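Local coordinates for protein sulfur oxygenase/reductase (Halothiobacillus neapolitanus, PDB 6QPA) that probably catalyses the oxygen-dependent oxidation and disproportionation of elemental sulfur at a mononuclear non-heme iron site, within a shell of 24 identical subunits, at residues Gly113-Tyr118 with Ile207-Leu212; Ile10-Ile15 with Gly75-Thr80; Leu212-Ala217 with Asn232-Asn237. One frame throughout, in Å; residues are numbered along the deposited sequence.

Interaction 1 (Gly113-Tyr118 with Ile207-Leu212); sequences GPWEPY and IGSFQL
At the edge of the iron site, a facial triad of two histidines and one carboxylate, the carboxylate ligand Glu-116 sits against the type I turn Ile-207 to Phe-210. Glu-116 OE2 binds the iron(III) beside His-88 and His-92, while Glu-116 OE1, the oxygen that is not the metal ligand, lies 3.0 Å from Gly-208 CA. The glutamate reaches this place with CG anti to its amide nitrogen (chi1 -166°) and an extended chain. One direct hydrogen bond joins the segments: Glu-116 N donates to Ser-209 OG over 2.9 Å, at 160°. The same hydroxyl is also hydrogen-bonded to Ser-205 O. Ser-209 CB meets the six-membered half of the Trp-115 indole, 3.6 Å from CE3, and Gln-211 CG lies at the ring edge, 4.1 Å from CZ3. Pro-114, preceded by a cis peptide, sets CG 3.8 Å from Gly-208 O. A water lies within hydrogen-bonding distance of both Pro-114 O and Gln-211 OE1 and links them; OE1 also accepts from Gly-293 N of the second subunit. The serine thus fixes the backbone at Glu-116 and the glycine lies against OE1, which would be consistent with restricted movement of the carboxylate.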
loop_
_atom_site.group_PDB
_atom_site.type_symbol
_atom_site.label_atom_id
_atom_site.label_comp_id
_atom_site.label_asym_id
_atom_site.label_seq_id
_atom_site.Cartn_x
_atom_site.Cartn_y
_atom_site.Cartn_z
ATOM N N GLY A 113 -12.744 -48.932 10.644
ATOM C CA GLY A 113 -13.078 -49.497 11.936
ATOM C C GLY A 113 -14.508 -49.190 12.353
ATOM O O GLY A 113 -15.297 -48.673 11.563
ATOM N N PRO A 114 -14.872 -49.485 13.621
ATOM C CA PRO A 114 -13.998 -50.064 14.648
ATOM C C PRO A 114 -13.817 -51.565 14.445
ATOM O O PRO A 114 -14.665 -52.208 13.831
ATOM C CB PRO A 114 -14.751 -49.784 15.949
ATOM C CG PRO A 114 -16.170 -49.929 15.547
ATOM C CD PRO A 114 -16.248 -49.337 14.126
ATOM N N TRP A 115 -12.684 -52.085 14.900
ATOM C CA TRP A 115 -12.431 -53.516 14.976
ATOM C C TRP A 115 -11.888 -53.752 16.372
ATOM O O TRP A 115 -10.925 -53.099 16.773
ATOM C CB TRP A 115 -11.448 -53.958 13.890
ATOM C CG TRP A 115 -11.217 -55.430 13.776
ATOM C CD1 TRP A 115 -10.043 -56.094 14.004
ATOM C CD2 TRP A 115 -12.175 -56.432 13.365
ATOM N NE1 TRP A 115 -10.210 -57.444 13.760
ATOM C CE2 TRP A 115 -11.511 -57.675 13.380
ATOM C CE3 TRP A 115 -13.536 -56.391 12.998
ATOM C CZ2 TRP A 115 -12.149 -58.870 13.025
ATOM C CZ3 TRP A 115 -14.180 -57.580 12.670
ATOM C CH2 TRP A 115 -13.481 -58.805 12.677
ATOM N N GLU A 116 -12.531 -54.628 17.143
ATOM C CA GLU A 116 -12.214 -54.746 18.565
ATOM C C GLU A 116 -11.817 -56.177 18.912
ATOM O O GLU A 116 -12.655 -56.963 19.388
ATOM C CB GLU A 116 -13.380 -54.294 19.439
ATOM C CG GLU A 116 -12.948 -54.091 20.888
ATOM C CD GLU A 116 -14.085 -53.699 21.790
ATOM O OE1 GLU A 116 -15.188 -54.238 21.608
ATOM O OE2 GLU A 116 -13.875 -52.869 22.692
ATOM N N PRO A 117 -10.554 -56.541 18.715
ATOM C CA PRO A 117 -10.094 -57.877 19.111
ATOM C C PRO A 117 -9.822 -57.950 20.606
ATOM O O PRO A 117 -9.567 -56.946 21.278
ATOM C CB PRO A 117 -8.787 -58.062 18.317
ATOM C CG PRO A 117 -8.694 -56.863 17.380
ATOM C CD PRO A 117 -9.489 -55.781 18.036
ATOM N N TYR A 118 -9.862 -59.174 21.109
ATOM C CA TYR A 118 -9.522 -59.505 22.487
ATOM C C TYR A 118 -8.077 -59.995 22.575
ATOM O O TYR A 118 -7.615 -60.759 21.713
ATOM C CB TYR A 118 -10.450 -60.594 23.021
ATOM C CG TYR A 118 -11.861 -60.158 23.361
ATOM C CD1 TYR A 118 -12.119 -59.428 24.516
ATOM C CD2 TYR A 118 -12.951 -60.531 22.558
ATOM C CE1 TYR A 118 -13.414 -59.049 24.866
ATOM C CE2 TYR A 118 -14.259 -60.153 22.905
ATOM C CZ TYR A 118 -14.473 -59.412 24.062
ATOM O OH TYR A 118 -15.728 -59.030 24.435
ATOM N N ILE A 207 -20.016 -57.362 18.594
ATOM C CA ILE A 207 -20.724 -56.156 18.984
ATOM C C ILE A 207 -19.750 -54.988 19.063
ATOM O O ILE A 207 -20.013 -53.907 18.532
ATOM C CB ILE A 207 -21.455 -56.389 20.319
ATOM C CG1 ILE A 207 -22.586 -57.403 20.157
ATOM C CG2 ILE A 207 -22.004 -55.078 20.872
ATOM C CD1 ILE A 207 -23.791 -56.863 19.403
ATOM N N GLY A 208 -18.584 -55.200 19.681
ATOM C CA GLY A 208 -17.620 -54.109 19.787
ATOM C C GLY A 208 -17.076 -53.652 18.449
ATOM O O GLY A 208 -16.633 -52.506 18.321
ATOM N N SER A 209 -17.123 -54.517 17.442
ATOM C CA SER A 209 -16.679 -54.197 16.098
ATOM C C SER A 209 -17.807 -53.699 15.224
ATOM O O SER A 209 -17.618 -53.554 14.010
ATOM C CB SER A 209 -16.035 -55.425 15.455
ATOM O OG SER A 209 -14.968 -55.874 16.257
ATOM N N PHE A 210 -18.975 -53.451 15.809
ATOM C CA PHE A 210 -20.135 -52.986 15.058
ATOM C C PHE A 210 -20.511 -53.961 13.935
ATOM O O PHE A 210 -20.980 -53.560 12.867
ATOM C CB PHE A 210 -19.886 -51.579 14.511
ATOM C CG PHE A 210 -21.102 -50.729 14.486
ATOM C CD1 PHE A 210 -21.696 -50.331 15.671
ATOM C CD2 PHE A 210 -21.660 -50.327 13.285
ATOM C CE1 PHE A 210 -22.823 -49.542 15.658
ATOM C CE2 PHE A 210 -22.790 -49.536 13.262
ATOM C CZ PHE A 210 -23.374 -49.144 14.448
ATOM N N GLN A 211 -20.284 -55.254 14.156
ATOM C CA GLN A 211 -20.581 -56.287 13.161
ATOM C C GLN A 211 -21.898 -56.945 13.561
ATOM O O GLN A 211 -21.914 -57.956 14.257
ATOM C CB GLN A 211 -19.439 -57.299 13.064
ATOM C CG GLN A 211 -18.152 -56.719 12.478
ATOM C CD GLN A 211 -18.236 -56.365 10.982
ATOM O OE1 GLN A 211 -17.357 -55.684 10.458
ATOM N NE2 GLN A 211 -19.274 -56.842 10.293
ATOM N N LEU A 212 -23.013 -56.350 13.125
ATOM C CA LEU A 212 -24.339 -56.830 13.496
ATOM C C LEU A 212 -24.858 -57.854 12.482
ATOM O O LEU A 212 -24.218 -58.146 11.469
ATOM C CB LEU A 212 -25.309 -55.659 13.641
ATOM C CG LEU A 212 -24.844 -54.533 14.570
ATOM C CD1 LEU A 212 -25.878 -53.423 14.651
ATOM C CD2 LEU A 212 -24.588 -55.097 15.939
HETATM O O HOH W 1 -15.703 -53.651 11.728
#

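Interaction 2 (Ile10-Ile15 with Gly75-Thr80); sequences INMAKI and GMFQYT
Asn-11 and Gln-78 form a hydrogen-bonded pair in an antiparallel ladder, in which strands 7-15 and 74-82 run side by side in the curled sheet of a dimeric alpha-beta barrel fold. The short axes approach to 4.6 Å, with their directions 168° apart. Backbone bonds come in two reciprocal rings. Asn-11 N donates to Gln-78 O over 2.9 Å and Gln-78 N returns a bond to Asn-11 O; Ala-13 and Met-76 repeat the exchange, Met-76 N reaching Ala-13 O over 2.8 Å. Between these rings, Phe-77 CA adds a CA-H...O contact to Asn-11 O.

Apolar contacts join Ile-10, Met-12, Phe-77 and Tyr-79 on one face, which also carries Lys-14. Ile-10 runs alongside Tyr-79, pointing the same way, and CD1 makes a CH-pi contact over the tyrosine ring. The other branch, Ile-10 CG2, is anti to the amide nitrogen and turns to the phenylalanine, 3.9 Å from Phe-77 CD2. The phenol OH of Tyr-79 is hydrogen-bonded to His-256, and Phe-299 meets the Phe-77 ring.

The other face bears Asn-11, Ala-13, Met-76 and Gln-78. Here Ile-15 CD1 touches Met-76 CG at 4.0 Å, and the Asn-11 side chain reaches Glu-116, an iron ligand.

Met-12 gives the Phe-77 ring two kinds of contact: Met-12 CG makes a CH-pi contact over the Phe-77 face, 3.8 Å from the centroid and 10° off the normal, whereas the Met-aromatic contact is made by SD, oblique to the ring at 4.7 Å from its centroid.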
loop_
_atom_site.group_PDB
_atom_site.type_symbol
_atom_site.label_atom_id
_atom_site.label_comp_id
_atom_site.label_asym_id
_atom_site.label_seq_id
_atom_site.Cartn_x
_atom_site.Cartn_y
_atom_site.Cartn_z
ATOM N N ILE A 10 -9.121 -54.225 22.563
ATOM C CA ILE A 10 -8.549 -53.055 21.910
ATOM C C ILE A 10 -9.477 -52.656 20.786
ATOM O O ILE A 10 -9.528 -53.321 19.749
ATOM C CB ILE A 10 -7.128 -53.298 21.391
ATOM C CG1 ILE A 10 -6.240 -53.726 22.556
ATOM C CG2 ILE A 10 -6.617 -52.012 20.733
ATOM C CD1 ILE A 10 -4.771 -54.035 22.171
ATOM N N ASN A 11 -10.212 -51.567 20.994
ATOM C CA ASN A 11 -11.048 -50.997 19.952
ATOM C C ASN A 11 -10.149 -50.191 19.020
ATOM O O ASN A 11 -9.591 -49.163 19.421
ATOM C CB ASN A 11 -12.138 -50.130 20.578
ATOM C CG ASN A 11 -13.217 -49.784 19.607
ATOM O OD1 ASN A 11 -13.018 -48.959 18.725
ATOM N ND2 ASN A 11 -14.376 -50.424 19.751
ATOM N N MET A 12 -9.999 -50.660 17.786
ATOM C CA MET A 12 -9.106 -50.067 16.797
ATOM C C MET A 12 -9.944 -49.355 15.751
ATOM O O MET A 12 -10.841 -49.965 15.153
ATOM C CB MET A 12 -8.237 -51.132 16.142
ATOM C CG MET A 12 -7.387 -51.927 17.108
ATOM S SD MET A 12 -6.734 -53.388 16.285
ATOM C CE MET A 12 -5.591 -53.963 17.536
ATOM N N ALA A 13 -9.667 -48.067 15.552
ATOM C CA ALA A 13 -10.325 -47.255 14.543
ATOM C C ALA A 13 -9.306 -46.316 13.918
ATOM O O ALA A 13 -8.247 -46.055 14.486
ATOM C CB ALA A 13 -11.473 -46.431 15.135
ATOM N N LYS A 14 -9.633 -45.810 12.735
ATOM C CA LYS A 14 -8.869 -44.741 12.100
ATOM C C LYS A 14 -9.813 -43.573 11.875
ATOM O O LYS A 14 -10.887 -43.742 11.289
ATOM C CB LYS A 14 -8.204 -45.206 10.808
ATOM C CG LYS A 14 -7.090 -46.226 11.058
ATOM C CD LYS A 14 -6.417 -46.648 9.772
ATOM C CE LYS A 14 -5.227 -47.560 10.044
ATOM N NZ LYS A 14 -4.181 -46.849 10.863
ATOM N N ILE A 15 -9.439 -42.406 12.393
ATOM C CA ILE A 15 -10.331 -41.269 12.432
ATOM C C ILE A 15 -9.697 -40.101 11.694
ATOM O O ILE A 15 -8.470 -40.008 11.539
ATOM C CB ILE A 15 -10.689 -40.881 13.880
ATOM C CG1 ILE A 15 -9.461 -40.315 14.597
ATOM C CG2 ILE A 15 -11.215 -42.126 14.635
ATOM C CD1 ILE A 15 -9.726 -39.906 15.990
ATOM N N GLY A 75 -4.584 -43.430 13.633
ATOM C CA GLY A 75 -5.062 -44.522 14.457
ATOM C C GLY A 75 -5.568 -44.012 15.796
ATOM O O GLY A 75 -5.053 -43.043 16.353
ATOM N N MET A 76 -6.617 -44.652 16.297
ATOM C CA MET A 76 -7.129 -44.369 17.634
ATOM C C MET A 76 -7.453 -45.709 18.268
ATOM O O MET A 76 -8.341 -46.417 17.793
ATOM C CB MET A 76 -8.350 -43.461 17.596
ATOM C CG MET A 76 -8.395 -42.497 18.766
ATOM S SD MET A 76 -9.533 -43.106 19.990
ATOM C CE MET A 76 -11.092 -42.731 19.162
ATOM N N PHE A 77 -6.690 -46.088 19.285
ATOM C CA PHE A 77 -6.835 -47.374 19.956
ATOM C C PHE A 77 -7.327 -47.123 21.367
ATOM O O PHE A 77 -6.693 -46.374 22.117
ATOM C CB PHE A 77 -5.511 -48.140 20.045
ATOM C CG PHE A 77 -5.052 -48.762 18.756
ATOM C CD1 PHE A 77 -5.544 -48.342 17.534
ATOM C CD2 PHE A 77 -4.105 -49.786 18.781
ATOM C CE1 PHE A 77 -5.098 -48.916 16.349
ATOM C CE2 PHE A 77 -3.662 -50.377 17.609
ATOM C CZ PHE A 77 -4.163 -49.937 16.381
ATOM N N GLN A 78 -8.415 -47.763 21.744
ATOM C CA GLN A 78 -8.920 -47.663 23.108
ATOM C C GLN A 78 -8.772 -49.033 23.759
ATOM O O GLN A 78 -9.430 -49.989 23.347
ATOM C CB GLN A 78 -10.370 -47.168 23.134
ATOM C CG GLN A 78 -10.541 -45.692 22.733
ATOM C CD GLN A 78 -12.005 -45.236 22.611
ATOM O OE1 GLN A 78 -12.851 -45.947 22.072
ATOM N NE2 GLN A 78 -12.298 -44.042 23.122
ATOM N N TYR A 79 -7.873 -49.149 24.733
ATOM C CA TYR A 79 -7.834 -50.353 25.551
ATOM C C TYR A 79 -8.943 -50.278 26.574
ATOM O O TYR A 79 -9.046 -49.285 27.289
ATOM C CB TYR A 79 -6.525 -50.512 26.327
ATOM C CG TYR A 79 -5.249 -50.705 25.559
ATOM C CD1 TYR A 79 -5.157 -50.423 24.207
ATOM C CD2 TYR A 79 -4.109 -51.147 26.222
ATOM C CE1 TYR A 79 -3.966 -50.586 23.528
ATOM C CE2 TYR A 79 -2.914 -51.322 25.560
ATOM C CZ TYR A 79 -2.838 -51.039 24.213
ATOM O OH TYR A 79 -1.626 -51.210 23.566
ATOM N N THR A 80 -9.740 -51.327 26.687
ATOM C CA THR A 80 -10.542 -51.527 27.884
ATOM C C THR A 80 -10.132 -52.855 28.489
ATOM O O THR A 80 -9.907 -53.827 27.769
ATOM C CB THR A 80 -12.062 -51.489 27.624
ATOM O OG1 THR A 80 -12.399 -52.435 26.616
ATOM C CG2 THR A 80 -12.499 -50.065 27.183
#

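Interaction 3 (Leu212-Ala217 with Asn232-Asn237); sequences LDPEGA and NTNYGN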
loop_
_atom_site.group_PDB
_atom_site.type_symbol
_atom_site.label_atom_id
_atom_site.label_comp_id
_atom_site.label_asym_id
_atom_site.label_seq_id
_atom_site.Cartn_x
_atom_site.Cartn_y
_atom_site.Cartn_z
ATOM N N LEU A 212 -23.013 -56.350 13.125
ATOM C CA LEU A 212 -24.339 -56.830 13.496
ATOM C C LEU A 212 -24.858 -57.854 12.482
ATOM O O LEU A 212 -24.218 -58.146 11.469
ATOM C CB LEU A 212 -25.309 -55.659 13.641
ATOM C CG LEU A 212 -24.844 -54.533 14.570
ATOM C CD1 LEU A 212 -25.878 -53.423 14.651
ATOM C CD2 LEU A 212 -24.588 -55.097 15.939
ATOM N N ASP A 213 -26.029 -58.442 12.784
ATOM C CA ASP A 213 -26.752 -59.238 11.806
ATOM C C ASP A 213 -27.194 -58.320 10.662
ATOM O O ASP A 213 -27.170 -57.090 10.806
ATOM C CB ASP A 213 -27.961 -59.902 12.466
ATOM C CG ASP A 213 -29.024 -58.900 12.820
ATOM O OD1 ASP A 213 -28.718 -57.990 13.609
ATOM O OD2 ASP A 213 -30.150 -59.007 12.299
ATOM N N PRO A 214 -27.599 -58.887 9.512
ATOM C CA PRO A 214 -27.922 -58.022 8.361
ATOM C C PRO A 214 -29.024 -57.013 8.634
ATOM O O PRO A 214 -28.919 -55.858 8.192
ATOM C CB PRO A 214 -28.332 -59.030 7.275
ATOM C CG PRO A 214 -27.601 -60.259 7.623
ATOM C CD PRO A 214 -27.624 -60.312 9.136
ATOM N N GLU A 215 -30.093 -57.411 9.331
ATOM C CA GLU A 215 -31.158 -56.450 9.605
ATOM C C GLU A 215 -30.673 -55.344 10.531
ATOM O O GLU A 215 -31.017 -54.175 10.336
ATOM C CB GLU A 215 -32.385 -57.150 10.192
ATOM C CG GLU A 215 -33.229 -57.895 9.165
ATOM C CD GLU A 215 -33.826 -56.953 8.115
ATOM O OE1 GLU A 215 -34.090 -55.771 8.444
ATOM O OE2 GLU A 215 -34.026 -57.390 6.959
ATOM N N GLY A 216 -29.864 -55.702 11.530
ATOM C CA GLY A 216 -29.264 -54.702 12.397
ATOM C C GLY A 216 -28.356 -53.735 11.661
ATOM O O GLY A 216 -28.273 -52.554 12.016
ATOM N N ALA A 217 -27.614 -54.229 10.672
ATOM C CA ALA A 217 -26.773 -53.333 9.887
ATOM C C ALA A 217 -27.624 -52.299 9.175
ATOM O O ALA A 217 -27.294 -51.103 9.173
ATOM C CB ALA A 217 -25.951 -54.127 8.874
ATOM N N ASN A 232 -27.972 -58.058 18.234
ATOM C CA ASN A 232 -27.935 -59.299 17.475
ATOM C C ASN A 232 -26.739 -59.267 16.533
ATOM O O ASN A 232 -26.269 -58.194 16.142
ATOM C CB ASN A 232 -29.239 -59.526 16.709
ATOM C CG ASN A 232 -29.446 -61.005 16.314
ATOM O OD1 ASN A 232 -28.738 -61.889 16.767
ATOM N ND2 ASN A 232 -30.425 -61.254 15.476
ATOM N N THR A 233 -26.207 -60.453 16.230
ATOM C CA THR A 233 -25.025 -60.576 15.380
ATOM C C THR A 233 -25.194 -61.804 14.495
ATOM O O THR A 233 -26.156 -62.559 14.637
ATOM C CB THR A 233 -23.728 -60.708 16.202
ATOM O OG1 THR A 233 -23.735 -61.960 16.890
ATOM C CG2 THR A 233 -23.564 -59.587 17.224
ATOM N N ASN A 234 -24.229 -62.030 13.599
ATOM C CA ASN A 234 -24.230 -63.282 12.848
ATOM C C ASN A 234 -23.930 -64.480 13.742
ATOM O O ASN A 234 -23.994 -65.619 13.279
ATOM C CB ASN A 234 -23.231 -63.204 11.683
ATOM C CG ASN A 234 -23.726 -62.319 10.537
ATOM O OD1 ASN A 234 -24.933 -62.118 10.375
ATOM N ND2 ASN A 234 -22.796 -61.773 9.751
ATOM N N TYR A 235 -23.619 -64.244 15.014
ATOM C CA TYR A 235 -23.434 -65.293 16.007
ATOM C C TYR A 235 -24.589 -65.356 17.006
ATOM O O TYR A 235 -24.421 -65.885 18.110
ATOM C CB TYR A 235 -22.098 -65.067 16.717
ATOM C CG TYR A 235 -20.910 -65.308 15.817
ATOM C CD1 TYR A 235 -20.438 -66.613 15.566
ATOM C CD2 TYR A 235 -20.315 -64.253 15.138
ATOM C CE1 TYR A 235 -19.349 -66.833 14.713
ATOM C CE2 TYR A 235 -19.245 -64.455 14.283
ATOM C CZ TYR A 235 -18.765 -65.738 14.072
ATOM O OH TYR A 235 -17.709 -65.896 13.217
ATOM N N GLY A 236 -25.759 -64.826 16.649
ATOM C CA GLY A 236 -26.904 -64.849 17.552
ATOM C C GLY A 236 -26.896 -63.664 18.499
ATOM O O GLY A 236 -26.062 -62.757 18.390
ATOM N N ASN A 237 -27.820 -63.691 19.477
ATOM C CA ASN A 237 -28.058 -62.543 20.355
ATOM C C ASN A 237 -27.744 -62.827 21.824
ATOM O O ASN A 237 -28.192 -62.085 22.703
ATOM C CB ASN A 237 -29.494 -62.016 20.201
ATOM C CG ASN A 237 -30.569 -62.972 20.754
ATOM O OD1 ASN A 237 -30.295 -64.107 21.157
ATOM N ND2 ASN A 237 -31.821 -62.508 20.725
#
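Asp-213 and Asn-232 make the close part of this contact, where the chain entering helix 214-220 passes the loop 232-237. Even here the direct bond is weak: Asp-213 N donates to Asn-232 O across 3.4 Å. Leu-212 crowds the same carbonyl, Leu-212 CD2 lying 3.5 Å from Asn-232 O and Leu-212 CA making a CA-H...O contact to that oxygen. The Asp-213 and Asn-232 side chains cross at about a right angle, their carboxylate and amide planes 33° apart, and Asp-213 OD1 rests 3.5 Å from Asn-232 CB.

Asp-213 is the N-cap of the helix. Its CG lies between the backbone N and the carbonyl carbon (chi1 70°), a position from which both carboxylate oxygens accept weak bonds from Gly-216 N, the closer being Asp-213 OD1 at 3.3 Å. Across from it, Thr-233 heads an ST turn: OG1 accepts from Tyr-235 N at 3.0 Å and donates to Gly-236 O, in the carbonyl plane and on a lone pair, which braces the type I turn Thr-233 to Gly-236 from within.

Beyond this close-packed part the two segments diverge. Asn-234 meets the helix start through OD1, 3.5 Å from Pro-214 CD, while ND2 is hydrogen-bonded to Leu-287 O and Leu-290 O of the second subunit. Farther along, Glu-215 and Asn-237 are exposed to solvent.

Interaction 2 comes first along the chain, bringing strand 74-82 back beside strand 7-15 across a loop of 59 residues. Interaction 1 opens later, on strand 110-125, and spans 88 residues to the turn after strand 193-204. Interaction 3 starts at Leu-212, where interaction 1 ends, and closes a short 14-residue loop made of the end of helix 214-220 and what follows. The three loops follow in series; none nests or crosses. Interactions 1 and 2 meet through neighbouring strands, with Trp-115 O 2.8 Å from Met-12 N in a probable hydrogen bond. Interactions 1 and 3 touch where Ile-207 packs on Thr-233, and both reach the second subunit. Together they join sheet, iron site and subunit interface.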